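Local coordinates for Xaa-Pro dipeptidase (Pyrococcus horikoshii, PDB 1WY2), which probably splits dipeptides that carry proline at the C-terminal position, as a homodimeric metallopeptidase of the M24B family with two metal ions per subunit, at residues A[29-32]-A[33-37]; A[202-205]-A[206-209]; A[263-266]-A[267-271]; A[168-171]-A[172-176]. All coordinates share one frame; numbering follows the deposited sequence.

Contact 1: residues A[29-32]-A[33-37]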
ATOM      1  N   PRO A  29       1.996  -5.372   9.682  1.00 22.54           N
ATOM      2  CA  PRO A  29       1.082  -5.241  10.821  1.00 20.74           C
ATOM      3  C   PRO A  29       1.302  -6.309  11.893  1.00 20.03           C
ATOM      4  O   PRO A  29       1.194  -6.024  13.088  1.00 18.40           O
ATOM      5  CB  PRO A  29      -0.304  -5.320  10.172  1.00 22.35           C
ATOM      6  CG  PRO A  29      -0.062  -6.109   8.922  1.00 25.20           C
ATOM      7  CD  PRO A  29       1.252  -5.561   8.425  1.00 22.93           C
ATOM      8  N   ASN A  30       1.620  -7.531  11.472  1.00 18.14           N
ATOM      9  CA  ASN A  30       1.856  -8.608  12.427  1.00 16.90           C
ATOM     10  C   ASN A  30       3.181  -8.435  13.156  1.00 17.61           C
ATOM     11  O   ASN A  30       3.289  -8.746  14.345  1.00 16.83           O
ATOM     12  CB  ASN A  30       1.810  -9.969  11.727  1.00 17.75           C
ATOM     13  CG  ASN A  30       0.421 -10.306  11.228  1.00 19.07           C
ATOM     14  OD1 ASN A  30      -0.568  -9.939  11.855  1.00 17.63           O
ATOM     15  ND2 ASN A  30       0.339 -11.014  10.109  1.00 19.22           N
ATOM     16  N   VAL A  31       4.194  -7.945  12.453  1.00 17.10           N
ATOM     17  CA  VAL A  31       5.487  -7.727  13.091  1.00 17.91           C
ATOM     18  C   VAL A  31       5.313  -6.676  14.181  1.00 18.92           C
ATOM     19  O   VAL A  31       5.859  -6.802  15.276  1.00 19.44           O
ATOM     20  CB  VAL A  31       6.542  -7.247  12.077  1.00 18.63           C
ATOM     21  CG1 VAL A  31       7.827  -6.851  12.802  1.00 18.99           C
ATOM     22  CG2 VAL A  31       6.821  -8.351  11.078  1.00 20.42           C
ATOM     23  N   TYR A  32       4.539  -5.636  13.880  1.00 18.67           N
ATOM     24  CA  TYR A  32       4.297  -4.578  14.854  1.00 19.46           C
ATOM     25  C   TYR A  32       3.463  -5.105  16.016  1.00 17.39           C
ATOM     26  O   TYR A  32       3.755  -4.837  17.186  1.00 17.11           O
ATOM     27  CB  TYR A  32       3.553  -3.404  14.210  1.00 19.29           C
ATOM     28  CG  TYR A  32       3.176  -2.343  15.219  1.00 20.12           C
ATOM     29  CD1 TYR A  32       4.147  -1.515  15.777  1.00 22.18           C
ATOM     30  CD2 TYR A  32       1.863  -2.224  15.679  1.00 19.65           C
ATOM     31  CE1 TYR A  32       3.825  -0.598  16.773  1.00 22.52           C
ATOM     32  CE2 TYR A  32       1.530  -1.307  16.680  1.00 20.55           C
ATOM     33  CZ  TYR A  32       2.518  -0.501  17.222  1.00 22.25           C
ATOM     34  OH  TYR A  32       2.206   0.391  18.228  1.00 24.70           O
ATOM     35  N   TYR A  33       2.420  -5.858  15.686  1.00 16.56           N
ATOM     36  CA  TYR A  33       1.531  -6.404  16.701  1.00 16.73           C
ATOM     37  C   TYR A  33       2.286  -7.232  17.734  1.00 18.04           C
ATOM     38  O   TYR A  33       2.055  -7.111  18.934  1.00 19.76           O
ATOM     39  CB  TYR A  33       0.466  -7.285  16.049  1.00 16.92           C
ATOM     40  CG  TYR A  33      -0.611  -7.756  17.003  1.00 17.48           C
ATOM     41  CD1 TYR A  33      -1.573  -6.871  17.490  1.00 18.04           C
ATOM     42  CD2 TYR A  33      -0.679  -9.089  17.406  1.00 17.48           C
ATOM     43  CE1 TYR A  33      -2.581  -7.304  18.354  1.00 17.43           C
ATOM     44  CE2 TYR A  33      -1.680  -9.532  18.269  1.00 18.62           C
ATOM     45  CZ  TYR A  33      -2.626  -8.636  18.739  1.00 18.53           C
ATOM     46  OH  TYR A  33      -3.614  -9.068  19.595  1.00 19.74           O
ATOM     47  N   ILE A  34       3.202  -8.064  17.254  1.00 18.98           N
ATOM     48  CA  ILE A  34       3.963  -8.949  18.126  1.00 18.91           C
ATOM     49  C   ILE A  34       5.203  -8.348  18.797  1.00 20.92           C
ATOM     50  O   ILE A  34       5.455  -8.616  19.972  1.00 19.87           O
ATOM     51  CB  ILE A  34       4.378 -10.216  17.345  1.00 19.73           C
ATOM     52  CG1 ILE A  34       3.124 -10.939  16.849  1.00 20.26           C
ATOM     53  CG2 ILE A  34       5.207 -11.145  18.225  1.00 21.30           C
ATOM     54  CD1 ILE A  34       3.409 -12.051  15.861  1.00 23.96           C
ATOM     55  N   SER A  35       5.961  -7.529  18.072  1.00 19.84           N
ATOM     56  CA  SER A  35       7.194  -6.956  18.622  1.00 21.15           C
ATOM     57  C   SER A  35       7.150  -5.473  18.974  1.00 22.94           C
ATOM     58  O   SER A  35       7.944  -5.002  19.794  1.00 23.22           O
ATOM     59  CB  SER A  35       8.347  -7.175  17.641  1.00 21.76           C
ATOM     60  OG  SER A  35       8.233  -6.293  16.536  1.00 21.96           O
ATOM     61  N   GLY A  36       6.235  -4.736  18.354  1.00 21.63           N
ATOM     62  CA  GLY A  36       6.148  -3.309  18.615  1.00 23.78           C
ATOM     63  C   GLY A  36       7.064  -2.529  17.685  1.00 24.34           C
ATOM     64  O   GLY A  36       7.097  -1.296  17.714  1.00 25.30           O
ATOM     65  N   ALA A  37       7.809  -3.253  16.856  1.00 24.36           N
ATOM     66  CA  ALA A  37       8.735  -2.646  15.898  1.00 25.25           C
ATOM     67  C   ALA A  37       8.070  -2.450  14.535  1.00 26.26           C
ATOM     68  O   ALA A  37       7.146  -3.180  14.173  1.00 24.17           O
ATOM     69  CB  ALA A  37       9.968  -3.526  15.747  1.00 24.29           C
TER
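Tyr33 N, Ile34 N, Ser35 N and Gly36 N bond back to residues 29-32 and close the last turns of helix 28-35, in the creatinase/prolidase N-terminal domain. The contact is the C-terminal end of that helix.

Backbone bonds come first. Tyr33 N donates to Pro29 O, Ile34 N to Asn30 O and Ser35 N to Val31 O, all i to i+4. The last bond of the series, Gly36 N to Tyr32 O, is short at 2.7 Å but bent, with 134° at the hydrogen. Gly36 then leaves helical geometry with phi 88°. A side chain there would press on the carbonyl oxygen of Ser35.

The hydroxyl of Ser35 adds a side-chain bond. With chi1 at 75°, OG sits between the backbone N and the carbonyl carbon and turns back along the helix. Ser35 OG donates to Val31 O at 2.7 Å, from above the carbonyl plane. Ser35 N reaches the same oxygen from the opposite face, so two donors grip it. Ser35 OG also accepts from Ala37 N at 3.1 Å, which makes an ST turn.

Side chains fasten the helix to its surroundings. Asn30 bonds Glu94 and Arg125, Val31 and Ile34 pack on Ile25 of strand 22-25, and the Tyr32 ring stacks with His219.

The Tyr32 ring also borders the chain that follows the helix. Its CD1 lies 3.5 Å from Gly36 O, while Ala37 O lies at the ring edge. Tyr32 CA makes a CA-H...O contact of 3.2 Å with Ala37 O.

Contact 2: residues A[202-205]-A[206-209]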
ATOM      1  N   ARG A 202     -16.034  17.565 -11.526  1.00 22.57           N
ATOM      2  CA  ARG A 202     -16.485  18.654 -10.681  1.00 23.80           C
ATOM      3  C   ARG A 202     -17.896  18.354 -10.200  1.00 24.13           C
ATOM      4  O   ARG A 202     -18.728  17.835 -10.946  1.00 23.13           O
ATOM      5  CB  ARG A 202     -16.435  19.987 -11.433  1.00 27.89           C
ATOM      6  CG  ARG A 202     -15.009  20.506 -11.599  1.00 31.17           C
ATOM      7  CD  ARG A 202     -14.946  21.879 -12.244  1.00 34.53           C
ATOM      8  NE  ARG A 202     -13.562  22.329 -12.388  1.00 35.94           N
ATOM      9  CZ  ARG A 202     -12.790  22.738 -11.385  1.00 36.10           C
ATOM     10  NH1 ARG A 202     -13.260  22.767 -10.144  1.00 36.66           N
ATOM     11  NH2 ARG A 202     -11.541  23.115 -11.621  1.00 37.26           N
ATOM     12  N   ILE A 203     -18.147  18.664  -8.936  1.00 23.50           N
ATOM     13  CA  ILE A 203     -19.444  18.430  -8.318  1.00 23.70           C
ATOM     14  C   ILE A 203     -20.504  19.398  -8.853  1.00 24.40           C
ATOM     15  O   ILE A 203     -20.231  20.579  -9.054  1.00 24.91           O
ATOM     16  CB  ILE A 203     -19.309  18.567  -6.786  1.00 23.72           C
ATOM     17  CG1 ILE A 203     -18.302  17.526  -6.283  1.00 23.03           C
ATOM     18  CG2 ILE A 203     -20.663  18.392  -6.108  1.00 23.12           C
ATOM     19  CD1 ILE A 203     -17.891  17.698  -4.838  1.00 23.37           C
ATOM     20  N   GLU A 204     -21.711  18.890  -9.087  1.00 24.78           N
ATOM     21  CA  GLU A 204     -22.801  19.722  -9.602  1.00 26.88           C
ATOM     22  C   GLU A 204     -23.968  19.734  -8.627  1.00 25.89           C
ATOM     23  O   GLU A 204     -24.136  18.798  -7.842  1.00 26.39           O
ATOM     24  CB  GLU A 204     -23.300  19.187 -10.949  1.00 28.21           C
ATOM     25  CG  GLU A 204     -22.214  18.892 -11.971  1.00 31.51           C
ATOM     26  CD  GLU A 204     -22.786  18.467 -13.311  1.00 34.44           C
ATOM     27  OE1 GLU A 204     -23.244  19.349 -14.072  1.00 36.70           O
ATOM     28  OE2 GLU A 204     -22.791  17.252 -13.601  1.00 35.68           O
ATOM     29  N   ARG A 205     -24.780  20.786  -8.672  1.00 26.22           N
ATOM     30  CA  ARG A 205     -25.932  20.858  -7.781  1.00 27.16           C
ATOM     31  C   ARG A 205     -26.889  19.725  -8.142  1.00 27.06           C
ATOM     32  O   ARG A 205     -27.105  19.439  -9.320  1.00 27.28           O
ATOM     33  CB  ARG A 205     -26.639  22.217  -7.903  1.00 28.94           C
ATOM     34  CG  ARG A 205     -27.866  22.347  -7.004  1.00 33.39           C
ATOM     35  CD  ARG A 205     -28.363  23.782  -6.925  1.00 37.96           C
ATOM     36  NE  ARG A 205     -27.531  24.608  -6.053  1.00 42.27           N
ATOM     37  CZ  ARG A 205     -27.607  24.609  -4.724  1.00 43.73           C
ATOM     38  NH1 ARG A 205     -28.483  23.829  -4.108  1.00 45.07           N
ATOM     39  NH2 ARG A 205     -26.810  25.390  -4.010  1.00 45.20           N
ATOM     40  N   GLY A 206     -27.446  19.080  -7.122  1.00 25.81           N
ATOM     41  CA  GLY A 206     -28.358  17.973  -7.345  1.00 25.41           C
ATOM     42  C   GLY A 206     -27.627  16.641  -7.293  1.00 24.17           C
ATOM     43  O   GLY A 206     -28.234  15.578  -7.396  1.00 24.09           O
ATOM     44  N   ASP A 207     -26.311  16.706  -7.128  1.00 23.46           N
ATOM     45  CA  ASP A 207     -25.468  15.514  -7.064  1.00 23.31           C
ATOM     46  C   ASP A 207     -25.523  14.778  -5.733  1.00 21.47           C
ATOM     47  O   ASP A 207     -25.517  15.400  -4.673  1.00 21.83           O
ATOM     48  CB  ASP A 207     -23.995  15.888  -7.278  1.00 24.78           C
ATOM     49  CG  ASP A 207     -23.572  15.863  -8.727  1.00 26.68           C
ATOM     50  OD1 ASP A 207     -24.429  15.658  -9.614  1.00 26.95           O
ATOM     51  OD2 ASP A 207     -22.357  16.055  -8.973  1.00 27.15           O
ATOM     52  N   LEU A 208     -25.581  13.451  -5.796  1.00 20.35           N
ATOM     53  CA  LEU A 208     -25.494  12.641  -4.588  1.00 18.97           C
ATOM     54  C   LEU A 208     -23.974  12.586  -4.464  1.00 18.36           C
ATOM     55  O   LEU A 208     -23.281  12.487  -5.479  1.00 18.61           O
ATOM     56  CB  LEU A 208     -26.012  11.218  -4.825  1.00 18.61           C
ATOM     57  CG  LEU A 208     -27.462  10.896  -4.465  1.00 19.35           C
ATOM     58  CD1 LEU A 208     -27.851   9.561  -5.073  1.00 18.49           C
ATOM     59  CD2 LEU A 208     -27.621  10.866  -2.948  1.00 18.10           C
ATOM     60  N   VAL A 209     -23.445  12.672  -3.249  1.00 16.97           N
ATOM     61  CA  VAL A 209     -21.999  12.609  -3.070  1.00 16.76           C
ATOM     62  C   VAL A 209     -21.677  11.643  -1.941  1.00 17.59           C
ATOM     63  O   VAL A 209     -22.093  11.848  -0.798  1.00 18.11           O
ATOM     64  CB  VAL A 209     -21.392  13.989  -2.723  1.00 18.05           C
ATOM     65  CG1 VAL A 209     -19.862  13.899  -2.732  1.00 17.78           C
ATOM     66  CG2 VAL A 209     -21.870  15.041  -3.720  1.00 18.39           C
TER
HETATM   67  O   HOH W   1     -22.883  15.272 -11.693  1.00 24.05           O
HETATM   68  O   HOH W   2     -26.447  17.013 -10.494  1.00 28.43           O
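A type II beta turn from Glu204 to Asp207 leads the chain into strand 208-217 of the M24 metallopeptidase domain, the strand that later supplies the metal ligand Asp212. Asp207 N donates to Glu204 O at 3.1 Å and closes the turn. Gly206 is its third residue, with phi 95°. A CB there would clash with Arg205 O.

With chi1 at -90°, the Asp207 carboxylate comes back against Glu204. Its OD2 accepts from Glu204 N at 2.9 Å, nearly straight at 167°. The N-H meets this oxygen from well above the carboxylate plane. Lys201 forms a salt bridge with the same OD2, so backbone and charge both hold it.

The Glu204 and Asp207 carboxylates stand almost perpendicular, with Glu204 OE2 4.6 Å from Asp207 OD1. A water between them donates to both, which probably eases their repulsion. A second water lies 2.8 Å from Arg205 O and 2.6 Å from Asp207 OD1. The guanidinium of Arg205 turns to Glu156 in a salt bridge.

Beside the turn, Ile203 and Val209 form a buried apolar contact. Both pack on Ser187 of strand 184-187, and Ile203 CG2 meets Val209 CG2 at 4.3 Å.

Contact 3: residues A[263-266]-A[267-271]; sequences ELDS and IARNI
Asp265 and Arg269 are joined by an i to i+4 salt bridge along helix 261-274 of the M24 metallopeptidase domain. Arg269 grips the carboxylate side-on with two nitrogens. NE donates to Asp265 OD1 at 2.7 Å and NH2 to Asp265 OD2 at 2.9 Å. Both bonds are almost straight, and each oxygen uses its syn lone pair. The two flat groups are nearly coplanar, only 15° apart. A bend at chi3 (-57°) turns the guanidinium of Arg269 back to the acid.

Further polar bonds link the pair to nearby loops. Asp265 OD1 accepts from Gln301 and OD2 from Leu285 N, while Arg269 NH2 also donates to His283 O. Phe281 adds a cation-pi contact to Arg269. A leucine in place of Arg269 would probably leave the buried Asp265 charge without its mate and His283 O without this donor. Asp265 lies about 9 Å, side chain to side chain, from the metal ligand Glu316.

Backbone bonds carry the helix. Arg269 N donates to Asp265 O at 2.9 Å, nearly along the C=O axis. Ile267 N is shared between Glu263 O and, weakly, Leu264 O. Asn270 N bonds Ser266 O at 2.8 Å, and Asn270 CB rests 3.1 Å from that oxygen.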
ATOM      1  N   GLU A 263     -25.390 -13.802   9.659  1.00 21.85           N
ATOM      2  CA  GLU A 263     -26.712 -13.417  10.145  1.00 21.98           C
ATOM      3  C   GLU A 263     -26.838 -11.898  10.197  1.00 21.10           C
ATOM      4  O   GLU A 263     -27.903 -11.348   9.922  1.00 22.48           O
ATOM      5  CB  GLU A 263     -26.972 -14.007  11.538  1.00 23.76           C
ATOM      6  CG  GLU A 263     -27.012 -15.532  11.557  1.00 27.16           C
ATOM      7  CD  GLU A 263     -27.223 -16.106  12.948  1.00 28.94           C
ATOM      8  OE1 GLU A 263     -26.615 -15.589  13.910  1.00 27.02           O
ATOM      9  OE2 GLU A 263     -27.985 -17.088  13.075  1.00 31.31           O
ATOM     10  N   LEU A 264     -25.751 -11.217  10.547  1.00 20.66           N
ATOM     11  CA  LEU A 264     -25.770  -9.758  10.611  1.00 19.30           C
ATOM     12  C   LEU A 264     -25.866  -9.176   9.199  1.00 19.53           C
ATOM     13  O   LEU A 264     -26.612  -8.223   8.959  1.00 18.32           O
ATOM     14  CB  LEU A 264     -24.516  -9.236  11.321  1.00 19.60           C
ATOM     15  CG  LEU A 264     -24.404  -7.719  11.502  1.00 17.83           C
ATOM     16  CD1 LEU A 264     -25.661  -7.178  12.168  1.00 19.73           C
ATOM     17  CD2 LEU A 264     -23.176  -7.398  12.343  1.00 18.76           C
ATOM     18  N   ASP A 265     -25.117  -9.748   8.260  1.00 19.16           N
ATOM     19  CA  ASP A 265     -25.166  -9.278   6.879  1.00 19.60           C
ATOM     20  C   ASP A 265     -26.598  -9.430   6.364  1.00 20.96           C
ATOM     21  O   ASP A 265     -27.117  -8.551   5.671  1.00 20.18           O
ATOM     22  CB  ASP A 265     -24.186 -10.081   6.006  1.00 19.56           C
ATOM     23  CG  ASP A 265     -24.307  -9.758   4.523  1.00 21.24           C
ATOM     24  OD1 ASP A 265     -25.250 -10.263   3.872  1.00 21.77           O
ATOM     25  OD2 ASP A 265     -23.458  -8.999   4.003  1.00 20.48           O
ATOM     26  N   SER A 266     -27.243 -10.534   6.730  1.00 21.71           N
ATOM     27  CA  SER A 266     -28.613 -10.805   6.299  1.00 22.40           C
ATOM     28  C   SER A 266     -29.632  -9.782   6.793  1.00 21.54           C
ATOM     29  O   SER A 266     -30.623  -9.513   6.113  1.00 21.86           O
ATOM     30  CB  SER A 266     -29.042 -12.204   6.747  1.00 24.63           C
ATOM     31  OG  SER A 266     -28.283 -13.203   6.084  1.00 25.56           O
ATOM     32  N   ILE A 267     -29.401  -9.214   7.972  1.00 21.54           N
ATOM     33  CA  ILE A 267     -30.328  -8.222   8.508  1.00 22.42           C
ATOM     34  C   ILE A 267     -30.445  -7.041   7.549  1.00 22.32           C
ATOM     35  O   ILE A 267     -31.546  -6.611   7.198  1.00 21.78           O
ATOM     36  CB  ILE A 267     -29.863  -7.695   9.888  1.00 23.33           C
ATOM     37  CG1 ILE A 267     -29.927  -8.817  10.931  1.00 25.13           C
ATOM     38  CG2 ILE A 267     -30.731  -6.518  10.314  1.00 22.91           C
ATOM     39  CD1 ILE A 267     -31.312  -9.365  11.171  1.00 26.99           C
ATOM     40  N   ALA A 268     -29.300  -6.519   7.122  1.00 21.28           N
ATOM     41  CA  ALA A 268     -29.282  -5.392   6.204  1.00 20.64           C
ATOM     42  C   ALA A 268     -29.671  -5.806   4.789  1.00 20.02           C
ATOM     43  O   ALA A 268     -30.434  -5.109   4.116  1.00 20.05           O
ATOM     44  CB  ALA A 268     -27.895  -4.757   6.193  1.00 21.79           C
ATOM     45  N   ARG A 269     -29.153  -6.946   4.344  1.00 18.65           N
ATOM     46  CA  ARG A 269     -29.421  -7.422   2.992  1.00 18.81           C
ATOM     47  C   ARG A 269     -30.888  -7.750   2.751  1.00 19.76           C
ATOM     48  O   ARG A 269     -31.420  -7.447   1.684  1.00 20.82           O
ATOM     49  CB  ARG A 269     -28.550  -8.642   2.676  1.00 18.03           C
ATOM     50  CG  ARG A 269     -28.452  -8.963   1.185  1.00 18.09           C
ATOM     51  CD  ARG A 269     -27.331  -9.956   0.916  1.00 19.45           C
ATOM     52  NE  ARG A 269     -26.048  -9.452   1.406  1.00 20.54           N
ATOM     53  CZ  ARG A 269     -25.288  -8.567   0.766  1.00 19.83           C
ATOM     54  NH1 ARG A 269     -25.666  -8.082  -0.410  1.00 18.68           N
ATOM     55  NH2 ARG A 269     -24.155  -8.148   1.318  1.00 20.48           N
ATOM     56  N   ASN A 270     -31.547  -8.355   3.736  1.00 21.53           N
ATOM     57  CA  ASN A 270     -32.960  -8.698   3.586  1.00 22.50           C
ATOM     58  C   ASN A 270     -33.835  -7.451   3.479  1.00 22.37           C
ATOM     59  O   ASN A 270     -34.824  -7.443   2.747  1.00 22.29           O
ATOM     60  CB  ASN A 270     -33.436  -9.576   4.751  1.00 23.59           C
ATOM     61  CG  ASN A 270     -32.852 -10.981   4.702  1.00 25.42           C
ATOM     62  OD1 ASN A 270     -32.471 -11.472   3.639  1.00 29.22           O
ATOM     63  ND2 ASN A 270     -32.796 -11.638   5.854  1.00 28.65           N
ATOM     64  N   ILE A 271     -33.468  -6.402   4.210  1.00 21.83           N
ATOM     65  CA  ILE A 271     -34.212  -5.147   4.178  1.00 21.48           C
ATOM     66  C   ILE A 271     -34.128  -4.539   2.783  1.00 22.30           C
ATOM     67  O   ILE A 271     -35.143  -4.163   2.193  1.00 23.01           O
ATOM     68  CB  ILE A 271     -33.651  -4.138   5.213  1.00 21.45           C
ATOM     69  CG1 ILE A 271     -34.077  -4.560   6.621  1.00 22.10           C
ATOM     70  CG2 ILE A 271     -34.136  -2.728   4.900  1.00 22.39           C
ATOM     71  CD1 ILE A 271     -33.448  -3.749   7.731  1.00 20.09           C
TER

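Contact 4: residues A[168-171]-A[172-176]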
ATOM      1  N   GLU A 168      -7.657  15.372   3.611  1.00 17.72           N
ATOM      2  CA  GLU A 168      -6.529  14.514   3.943  1.00 18.08           C
ATOM      3  C   GLU A 168      -5.483  15.362   4.657  1.00 18.57           C
ATOM      4  O   GLU A 168      -4.774  14.878   5.537  1.00 17.23           O
ATOM      5  CB  GLU A 168      -5.964  13.860   2.681  1.00 18.34           C
ATOM      6  CG  GLU A 168      -6.944  12.841   2.085  1.00 19.70           C
ATOM      7  CD  GLU A 168      -6.437  12.169   0.828  1.00 21.96           C
ATOM      8  OE1 GLU A 168      -5.554  12.745   0.157  1.00 24.81           O
ATOM      9  OE2 GLU A 168      -6.941  11.068   0.501  1.00 20.51           O
ATOM     10  N   TYR A 169      -5.400  16.636   4.281  1.00 16.45           N
ATOM     11  CA  TYR A 169      -4.473  17.554   4.929  1.00 16.60           C
ATOM     12  C   TYR A 169      -4.962  17.769   6.358  1.00 17.44           C
ATOM     13  O   TYR A 169      -4.176  17.765   7.300  1.00 18.04           O
ATOM     14  CB  TYR A 169      -4.426  18.890   4.177  1.00 17.11           C
ATOM     15  CG  TYR A 169      -3.639  19.976   4.881  1.00 18.65           C
ATOM     16  CD1 TYR A 169      -4.271  20.879   5.737  1.00 18.71           C
ATOM     17  CD2 TYR A 169      -2.261  20.093   4.702  1.00 18.23           C
ATOM     18  CE1 TYR A 169      -3.549  21.879   6.396  1.00 20.01           C
ATOM     19  CE2 TYR A 169      -1.531  21.085   5.358  1.00 19.88           C
ATOM     20  CZ  TYR A 169      -2.183  21.974   6.202  1.00 20.77           C
ATOM     21  OH  TYR A 169      -1.462  22.955   6.847  1.00 20.68           O
ATOM     22  N   LEU A 170      -6.272  17.946   6.517  1.00 17.59           N
ATOM     23  CA  LEU A 170      -6.848  18.151   7.841  1.00 18.63           C
ATOM     24  C   LEU A 170      -6.573  16.960   8.755  1.00 18.57           C
ATOM     25  O   LEU A 170      -6.229  17.137   9.926  1.00 20.05           O
ATOM     26  CB  LEU A 170      -8.362  18.383   7.738  1.00 20.89           C
ATOM     27  CG  LEU A 170      -9.099  18.539   9.072  1.00 25.37           C
ATOM     28  CD1 LEU A 170      -8.665  19.836   9.748  1.00 29.81           C
ATOM     29  CD2 LEU A 170     -10.602  18.537   8.842  1.00 27.95           C
ATOM     30  N   MET A 171      -6.715  15.748   8.226  1.00 17.18           N
ATOM     31  CA  MET A 171      -6.475  14.558   9.035  1.00 17.85           C
ATOM     32  C   MET A 171      -5.033  14.519   9.534  1.00 18.19           C
ATOM     33  O   MET A 171      -4.780  14.217  10.699  1.00 19.53           O
ATOM     34  CB  MET A 171      -6.788  13.286   8.239  1.00 17.16           C
ATOM     35  CG  MET A 171      -8.281  13.052   8.012  1.00 18.45           C
ATOM     36  SD  MET A 171      -8.689  11.335   7.566  1.00 19.63           S
ATOM     37  CE  MET A 171      -8.334  11.351   5.798  1.00 19.07           C
ATOM     38  N   LYS A 172      -4.094  14.834   8.652  1.00 18.76           N
ATOM     39  CA  LYS A 172      -2.680  14.829   9.019  1.00 19.20           C
ATOM     40  C   LYS A 172      -2.376  15.886  10.072  1.00 21.24           C
ATOM     41  O   LYS A 172      -1.606  15.645  11.006  1.00 21.59           O
ATOM     42  CB  LYS A 172      -1.817  15.081   7.783  1.00 22.30           C
ATOM     43  CG  LYS A 172      -1.901  13.980   6.752  1.00 27.05           C
ATOM     44  CD  LYS A 172      -1.281  14.409   5.433  1.00 29.37           C
ATOM     45  CE  LYS A 172      -1.651  13.438   4.324  1.00 31.96           C
ATOM     46  NZ  LYS A 172      -1.124  13.871   3.000  1.00 31.86           N
ATOM     47  N   MET A 173      -2.981  17.057   9.930  1.00 21.41           N
ATOM     48  CA  MET A 173      -2.733  18.126  10.883  1.00 23.02           C
ATOM     49  C   MET A 173      -3.414  17.852  12.217  1.00 23.84           C
ATOM     50  O   MET A 173      -3.157  18.541  13.205  1.00 24.95           O
ATOM     51  CB  MET A 173      -3.178  19.467  10.295  1.00 24.39           C
ATOM     52  CG  MET A 173      -2.370  19.872   9.061  1.00 25.74           C
ATOM     53  SD  MET A 173      -0.593  20.131   9.373  1.00 28.92           S
ATOM     54  CE  MET A 173       0.041  18.479   9.378  1.00 30.87           C
ATOM     55  N   ASN A 174      -4.272  16.836  12.242  1.00 22.61           N
ATOM     56  CA  ASN A 174      -4.959  16.456  13.467  1.00 23.84           C
ATOM     57  C   ASN A 174      -4.324  15.229  14.113  1.00 22.74           C
ATOM     58  O   ASN A 174      -4.888  14.641  15.036  1.00 23.48           O
ATOM     59  CB  ASN A 174      -6.442  16.208  13.201  1.00 25.73           C
ATOM     60  CG  ASN A 174      -7.252  17.485  13.234  1.00 29.56           C
ATOM     61  OD1 ASN A 174      -7.413  18.106  14.287  1.00 32.09           O
ATOM     62  ND2 ASN A 174      -7.759  17.893  12.081  1.00 32.54           N
ATOM     63  N   GLY A 175      -3.151  14.842  13.617  1.00 22.68           N
ATOM     64  CA  GLY A 175      -2.447  13.711  14.198  1.00 21.81           C
ATOM     65  C   GLY A 175      -2.346  12.427  13.399  1.00 20.32           C
ATOM     66  O   GLY A 175      -1.555  11.547  13.745  1.00 21.58           O
ATOM     67  N   ALA A 176      -3.132  12.296  12.337  1.00 19.35           N
ATOM     68  CA  ALA A 176      -3.084  11.081  11.536  1.00 19.62           C
ATOM     69  C   ALA A 176      -1.764  10.950  10.777  1.00 20.27           C
ATOM     70  O   ALA A 176      -1.200  11.943  10.318  1.00 20.43           O
ATOM     71  CB  ALA A 176      -4.255  11.057  10.558  1.00 18.84           C
TER
HETATM   72  O   HOH W   3      -3.173  13.943   0.207  1.00 29.25           O
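Tyr169 offers one ring face to Met173, one turn later on helix 160-173. Met173 CG lies over that face, 3.7 Å from the ring centroid and 21° off the normal, a CH-pi contact. The thioether bends on at chi2 (-63°), so Met173 SD reaches the ring obliquely at 4.5 Å from the centroid, a Met-aromatic contact. A serine in place of Tyr169 would probably open a gap beside Met173 and leave its CG and SD without the ring they rest on.

Leu170 and Asn174 meet on another side. Asn174 ND2 donates to Leu170 O at 2.7 Å, from above the carbonyl plane, and packs 3.2 Å from Leu170 CD1.

Lys172 runs extended beside Glu168 O, its CG 3.2 Å from that oxygen. Its NZ makes a salt bridge to Glu168 of the second subunit. Glu168 OE2 bonds Thr183 within the chain, while its OE1 pairs with Lys172 of the second subunit. Tyr169 and Met173 pack on Ala165 there.

Met171 packs on helix 130-153 and on Ala215 of strand 208-217, and its CB lies 4.1 Å from Ala176 CB. Met171 O accepts from Asn174 N and Ala176 N on opposite faces of its plane. With Ala176 N bonded to Met171 O, Gly175 N to Lys172 O and Gly175 at positive phi, the helix ends in a Schellman motif at the dimer interface.

How the contacts relate
From the N terminus the chain meets contact 1, then contact 4, contact 2 and contact 3. Each is local and joins neighbouring segments. They follow in series, and none nests in or crosses another. Contact 1 ends a helix in the N-terminal domain; the other three belong to the M24 domain. Contact 4 ends helix 160-173 at the dimer interface. Contact 2 turns the chain into strand 208-217, against which Met171 and Ala176 of contact 4 also pack through Ala215. Contact 3 lies within helix 261-274 and ties it to the loops holding His283, Leu285 and Gln301. No two touch. Contacts 1 and 2 lie farthest apart, with centres 43 Å from each other, on opposite sides of the chain's centre.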